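Local coordinates for protein glutathione S-transferase delta (Bombyx mori, PDB 3VK9) that probably catalyses the conjugation of glutathione to electrophilic compounds, working as a homodimeric delta-class glutathione transferase, at residues 1-6 / 55-60; 138-143 / 179-184. All blocks are in the same frame, centred on the assembly; numbering follows the deposited sequence.

Contact 1 (1-6 / 55-60); sequences MTIDLY and PTLVDD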
loop_
_atom_site.group_PDB
_atom_site.type_symbol
_atom_site.label_atom_id
_atom_site.label_comp_id
_atom_site.label_asym_id
_atom_site.label_seq_id
_atom_site.Cartn_x
_atom_site.Cartn_y
_atom_site.Cartn_z
ATOM N N MET A 1 20.232 21.665 -3.110
ATOM C CA MET A 1 21.238 20.610 -3.178
ATOM C C MET A 1 20.859 19.431 -2.287
ATOM O O MET A 1 20.836 18.276 -2.727
ATOM C CB MET A 1 22.609 21.156 -2.769
ATOM C CG MET A 1 23.046 22.383 -3.550
ATOM S SD MET A 1 23.668 22.011 -5.201
ATOM C CE MET A 1 22.204 21.427 -6.062
ATOM N N THR A 2 20.547 19.732 -1.032
ATOM C CA THR A 2 20.282 18.682 -0.062
ATOM C C THR A 2 18.800 18.329 0.079
ATOM O O THR A 2 17.889 19.114 -0.222
ATOM C CB THR A 2 20.904 18.998 1.316
ATOM O OG1 THR A 2 22.190 19.602 1.129
ATOM C CG2 THR A 2 21.072 17.722 2.136
ATOM N N ILE A 3 18.592 17.116 0.552
ATOM C CA ILE A 3 17.266 16.538 0.661
ATOM C C ILE A 3 16.942 16.281 2.123
ATOM O O ILE A 3 17.744 15.688 2.854
ATOM C CB ILE A 3 17.184 15.213 -0.105
ATOM C CG1 ILE A 3 17.159 15.455 -1.610
ATOM C CG2 ILE A 3 15.943 14.445 0.290
ATOM C CD1 ILE A 3 16.810 14.211 -2.389
ATOM N N ASP A 4 15.766 16.735 2.555
ATOM C CA ASP A 4 15.355 16.612 3.958
ATOM C C ASP A 4 14.482 15.388 4.212
ATOM O O ASP A 4 13.633 15.053 3.394
ATOM C CB ASP A 4 14.595 17.869 4.403
ATOM C CG ASP A 4 15.430 19.134 4.287
ATOM O OD1 ASP A 4 14.827 20.226 4.184
ATOM O OD2 ASP A 4 16.681 19.032 4.284
ATOM N N LEU A 5 14.704 14.727 5.343
ATOM C CA LEU A 5 13.808 13.674 5.810
ATOM C C LEU A 5 13.306 14.002 7.213
ATOM O O LEU A 5 14.073 13.996 8.169
ATOM C CB LEU A 5 14.511 12.316 5.823
ATOM C CG LEU A 5 13.581 11.151 6.175
ATOM C CD1 LEU A 5 12.665 10.857 5.000
ATOM C CD2 LEU A 5 14.335 9.875 6.588
ATOM N N TYR A 6 12.020 14.307 7.324
ATOM C CA TYR A 6 11.357 14.418 8.625
ATOM C C TYR A 6 10.960 13.038 9.132
ATOM O O TYR A 6 10.285 12.302 8.428
ATOM C CB TYR A 6 10.125 15.303 8.502
ATOM C CG TYR A 6 10.479 16.705 8.084
ATOM C CD1 TYR A 6 10.653 17.025 6.741
ATOM C CD2 TYR A 6 10.668 17.706 9.033
ATOM C CE1 TYR A 6 10.988 18.314 6.348
ATOM C CE2 TYR A 6 11.014 18.998 8.645
ATOM C CZ TYR A 6 11.170 19.294 7.302
ATOM O OH TYR A 6 11.510 20.577 6.907
ATOM N N PRO A 55 7.421 9.112 7.787
ATOM C CA PRO A 55 8.391 10.144 7.414
ATOM C C PRO A 55 7.841 11.099 6.366
ATOM O O PRO A 55 6.888 10.760 5.660
ATOM C CB PRO A 55 9.511 9.323 6.780
ATOM C CG PRO A 55 8.778 8.206 6.098
ATOM C CD PRO A 55 7.652 7.855 7.052
ATOM N N THR A 56 8.449 12.274 6.241
ATOM C CA THR A 56 8.180 13.119 5.085
ATOM C C THR A 56 9.513 13.495 4.438
ATOM O O THR A 56 10.389 14.096 5.076
ATOM C CB THR A 56 7.386 14.407 5.456
ATOM O OG1 THR A 56 6.208 14.061 6.197
ATOM C CG2 THR A 56 6.989 15.188 4.214
ATOM N N LEU A 57 9.653 13.129 3.171
ATOM C CA LEU A 57 10.846 13.415 2.389
ATOM C C LEU A 57 10.607 14.740 1.646
ATOM O O LEU A 57 9.586 14.889 0.989
ATOM C CB LEU A 57 11.044 12.267 1.391
ATOM C CG LEU A 57 12.305 12.148 0.515
ATOM C CD1 LEU A 57 12.274 13.045 -0.708
ATOM C CD2 LEU A 57 13.551 12.362 1.343
ATOM N N VAL A 58 11.514 15.706 1.765
ATOM C CA VAL A 58 11.345 16.968 1.035
ATOM C C VAL A 58 12.538 17.229 0.134
ATOM O O VAL A 58 13.664 17.445 0.599
ATOM C CB VAL A 58 11.115 18.175 1.962
ATOM C CG1 VAL A 58 10.897 19.447 1.139
ATOM C CG2 VAL A 58 9.922 17.914 2.861
ATOM N N ASP A 59 12.272 17.208 -1.168
ATOM C CA ASP A 59 13.316 17.272 -2.172
ATOM C C ASP A 59 13.012 18.462 -3.081
ATOM O O ASP A 59 12.355 18.320 -4.109
ATOM C CB ASP A 59 13.351 15.960 -2.957
ATOM C CG ASP A 59 14.508 15.889 -3.925
ATOM O OD1 ASP A 59 15.254 16.877 -4.013
ATOM O OD2 ASP A 59 14.668 14.856 -4.610
ATOM N N ASP A 60 13.493 19.635 -2.677
ATOM C CA ASP A 60 13.103 20.893 -3.301
ATOM C C ASP A 60 11.583 21.052 -3.311
ATOM O O ASP A 60 10.947 21.120 -2.256
ATOM C CB ASP A 60 13.672 20.996 -4.717
ATOM C CG ASP A 60 15.190 20.924 -4.736
ATOM O OD1 ASP A 60 15.802 20.996 -3.645
ATOM O OD2 ASP A 60 15.770 20.803 -5.838
#

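Contact 2 (138-143 / 179-184); sequences LLDKFL and ANVKRW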
loop_
_atom_site.group_PDB
_atom_site.type_symbol
_atom_site.label_atom_id
_atom_site.label_comp_id
_atom_site.label_asym_id
_atom_site.label_seq_id
_atom_site.Cartn_x
_atom_site.Cartn_y
_atom_site.Cartn_z
ATOM N N LEU A 138 1.822 -16.268 5.535
ATOM C CA LEU A 138 2.012 -15.847 4.145
ATOM C C LEU A 138 3.469 -15.452 3.879
ATOM O O LEU A 138 4.049 -15.828 2.851
ATOM C CB LEU A 138 1.073 -14.690 3.799
ATOM C CG LEU A 138 -0.416 -15.068 3.695
ATOM C CD1 LEU A 138 -1.298 -13.812 3.599
ATOM C CD2 LEU A 138 -0.663 -15.980 2.496
ATOM N N LEU A 139 4.069 -14.713 4.811
ATOM C CA LEU A 139 5.460 -14.285 4.647
ATOM C C LEU A 139 6.346 -15.526 4.623
ATOM O O LEU A 139 7.263 -15.650 3.808
ATOM C CB LEU A 139 5.888 -13.358 5.796
ATOM C CG LEU A 139 7.325 -12.837 5.749
ATOM C CD1 LEU A 139 7.666 -12.254 4.377
ATOM C CD2 LEU A 139 7.586 -11.791 6.839
ATOM N N ASP A 140 6.041 -16.449 5.521
ATOM C CA ASP A 140 6.840 -17.660 5.645
ATOM C C ASP A 140 6.752 -18.460 4.332
ATOM O O ASP A 140 7.736 -19.058 3.897
ATOM C CB ASP A 140 6.375 -18.468 6.857
ATOM C CG ASP A 140 7.350 -19.590 7.227
ATOM O OD1 ASP A 140 8.456 -19.289 7.693
ATOM O OD2 ASP A 140 6.990 -20.764 7.072
ATOM N N LYS A 141 5.591 -18.430 3.679
ATOM C CA LYS A 141 5.442 -19.107 2.387
ATOM C C LYS A 141 6.247 -18.400 1.300
ATOM O O LYS A 141 6.978 -19.055 0.549
ATOM C CB LYS A 141 3.973 -19.216 1.971
ATOM C CG LYS A 141 3.559 -20.605 1.462
ATOM C CD LYS A 141 4.393 -21.046 0.268
ATOM C CE LYS A 141 3.763 -22.225 -0.475
ATOM N NZ LYS A 141 3.988 -23.545 0.200
ATOM N N PHE A 142 6.126 -17.071 1.223
ATOM C CA PHE A 142 6.894 -16.266 0.269
ATOM C C PHE A 142 8.385 -16.592 0.346
ATOM O O PHE A 142 9.103 -16.501 -0.645
ATOM C CB PHE A 142 6.722 -14.763 0.541
ATOM C CG PHE A 142 5.295 -14.286 0.491
ATOM C CD1 PHE A 142 4.323 -15.005 -0.197
ATOM C CD2 PHE A 142 4.922 -13.129 1.147
ATOM C CE1 PHE A 142 3.007 -14.565 -0.222
ATOM C CE2 PHE A 142 3.610 -12.688 1.119
ATOM C CZ PHE A 142 2.653 -13.413 0.432
ATOM N N LEU A 143 8.834 -16.970 1.540
ATOM C CA LEU A 143 10.248 -17.158 1.827
ATOM C C LEU A 143 10.681 -18.617 1.654
ATOM O O LEU A 143 11.863 -18.949 1.803
ATOM C CB LEU A 143 10.545 -16.663 3.253
ATOM C CG LEU A 143 10.543 -15.137 3.355
ATOM C CD1 LEU A 143 10.616 -14.664 4.823
ATOM C CD2 LEU A 143 11.691 -14.569 2.516
ATOM N N ALA A 179 9.887 -20.582 10.651
ATOM C CA ALA A 179 11.281 -20.910 10.358
ATOM C C ALA A 179 11.881 -20.102 9.210
ATOM O O ALA A 179 13.008 -19.591 9.318
ATOM C CB ALA A 179 11.438 -22.431 10.109
ATOM N N ASN A 180 11.145 -19.977 8.107
ATOM C CA ASN A 180 11.653 -19.174 6.995
ATOM C C ASN A 180 11.760 -17.693 7.349
ATOM O O ASN A 180 12.730 -17.021 6.968
ATOM C CB ASN A 180 10.792 -19.346 5.752
ATOM C CG ASN A 180 10.774 -20.766 5.260
ATOM O OD1 ASN A 180 11.761 -21.489 5.406
ATOM N ND2 ASN A 180 9.650 -21.184 4.674
ATOM N N VAL A 181 10.756 -17.178 8.061
ATOM C CA VAL A 181 10.796 -15.793 8.516
ATOM C C VAL A 181 12.037 -15.589 9.403
ATOM O O VAL A 181 12.792 -14.627 9.226
ATOM C CB VAL A 181 9.507 -15.377 9.274
ATOM C CG1 VAL A 181 9.650 -13.961 9.826
ATOM C CG2 VAL A 181 8.250 -15.473 8.347
ATOM N N LYS A 182 12.253 -16.515 10.338
ATOM C CA LYS A 182 13.399 -16.432 11.253
ATOM C C LYS A 182 14.714 -16.374 10.465
ATOM O O LYS A 182 15.565 -15.529 10.737
ATOM C CB LYS A 182 13.384 -17.617 12.218
ATOM C CG LYS A 182 14.522 -17.635 13.262
ATOM C CD LYS A 182 14.423 -18.885 14.116
ATOM C CE LYS A 182 15.594 -19.023 15.074
ATOM N NZ LYS A 182 15.255 -19.965 16.180
ATOM N N ARG A 183 14.864 -17.267 9.480
ATOM C CA ARG A 183 16.058 -17.319 8.630
ATOM C C ARG A 183 16.282 -15.992 7.894
ATOM O O ARG A 183 17.358 -15.394 7.952
ATOM C CB ARG A 183 15.945 -18.470 7.619
ATOM C CG ARG A 183 17.063 -18.483 6.595
ATOM C CD ARG A 183 16.962 -19.642 5.586
ATOM N NE ARG A 183 15.625 -19.850 5.013
ATOM C CZ ARG A 183 15.037 -19.059 4.113
ATOM N NH1 ARG A 183 15.637 -17.954 3.685
ATOM N NH2 ARG A 183 13.829 -19.361 3.652
ATOM N N TRP A 184 15.248 -15.541 7.207
ATOM C CA TRP A 184 15.275 -14.258 6.494
ATOM C C TRP A 184 15.607 -13.068 7.415
ATOM O O TRP A 184 16.464 -12.241 7.097
ATOM C CB TRP A 184 13.936 -14.065 5.770
ATOM C CG TRP A 184 13.650 -12.672 5.324
ATOM C CD1 TRP A 184 14.041 -12.087 4.150
ATOM C CD2 TRP A 184 12.906 -11.688 6.038
ATOM N NE1 TRP A 184 13.579 -10.792 4.094
ATOM C CE2 TRP A 184 12.876 -10.522 5.239
ATOM C CE3 TRP A 184 12.254 -11.675 7.275
ATOM C CZ2 TRP A 184 12.224 -9.349 5.645
ATOM C CZ3 TRP A 184 11.601 -10.521 7.674
ATOM C CH2 TRP A 184 11.595 -9.368 6.863
#

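Contact 1 (1-6 / 55-60)
Asp-4 and Tyr-6 face Val-58 and Thr-56 as the two hydrogen-bonded pairs of two antiparallel strands, each pair exchanging both of its backbone bonds. Asp-4 N reaches Val-58 O at 3.0 Å and Val-58 N returns to Asp-4 O at 2.8 Å; Tyr-6 N to Thr-56 O and Thr-56 N to Tyr-6 O repeat the pattern. Between them Leu-5 and Leu-57 form a non-hydrogen-bonded pair, where Leu-5 CA sends its C-H toward Thr-56 O (3.5 Å).

Apolar contacts divide by face. On one, Leu-5 CD1 lies 3.9 Å from Pro-55 CB, the side chains running side by side, and Leu-5 CD1 also meets Leu-57 CD2 at 4.1 Å; branched aliphatic groups suit this buried side. On the other, the Tyr-6 ring has CG beside its own backbone N (chi1 -62°) and thus leans back toward Val-58, whose CG2 touches Tyr-6 CE1 at 3.7 Å. Thr-56 O lies at the ring edge, in its plane, 3.4 Å from Tyr-6 CD1.

The polar ends work elsewhere: Tyr-6 OH bonds to Lys-31, Asp-4 to Asn-29, and Thr-56 OG1 to Tyr-45. Asp-59 OD2 bonds to the Tyr-73 hydroxyl and forms salt bridges with Lys-77 and with Lys-90 of the second subunit. Pro-55, just ahead of strand 56-59, is the conserved cis-proline of the thioredoxin fold. Strands 4-7 and 56-59 are the inner pair of the mixed sheet, flanked by 29-32 and 62-64, and helices 12-24 and 67-78 cover the face carrying Leu-5 and Leu-57.

Contact 2 (138-143 / 179-184)
Asp-140 reaches across to the first turn of helix 179-191, where its OD1 receives two backbone amides, a task that suits a short carboxylate. Val-181 N lies 3.1 Å from Asp-140 OD1, bonding at 150° to the lone pair that points away from OD2; Asn-180 N is closer to Asp-140 OD1, 2.8 Å, but its bond is bent and weak. CG stands anti to the backbone N of Asp-140 (chi1 -168°), which carries the carboxylate over to those amides. The partial positive charge of a helix start probably favours the ionised acid here. Asn-180, whose amide can donate while its backbone N is held, answers in the other direction: its ND2 bonds to Asp-140 O at 3.0 Å. The Asp-140 carboxylate and Asn-180 amide planes are nearly parallel, although the side chains cross at about a right angle. Were Asp-140 cut back to an alanine, the amides of Asn-180 and Val-181 would probably lose this acceptor, leaving the ND2 bond to the backbone carbonyl.

Arg-183 extends the polar side, its NH2 meeting Leu-143 O at 2.7 Å close to the guanidinium plane. The remaining contacts are apolar. Leu-143 CD1 presses on Trp-184 CB (3.5 Å) and comes at the indole obliquely, while CD2 lies near Trp-184 CD1; a forked end suits so broad a partner. Leu-139 CG meets Val-181 CG2 at 3.8 Å.

Further out, Glu-144 also holds Asn-180 ND2, Gln-146 O takes Arg-183 NH1, and Asp-158 fixes the indole through Trp-184 NE1. The two helical segments cross at 68°, the end of one set against the beginning of the other, within the all-helical C-terminal domain of the glutathione transferase fold.

Overall arrangement
Contact 1 and contact 2 lie on opposite sides of the chain's centre, their centres about 34 Å apart, and share no helix or strand. Contact 1 joins two strands of the thioredoxin-like N-terminal part, contact 2 two helices of the C-terminal one. Both are partly buried: Leu-5 and Leu-57 in one, Leu-139, Leu-143, Val-181 and Trp-184 in the other, while contact 1 also buries polar Thr-56 and Asp-59, whose partners lie elsewhere, one of them on the second subunit. The chemistry differs with the fold: strands satisfy each other by regular backbone-to-backbone bonds, whereas in contact 2 every bond between the segments uses a side chain, because backbone bonding is largely internal to a helix.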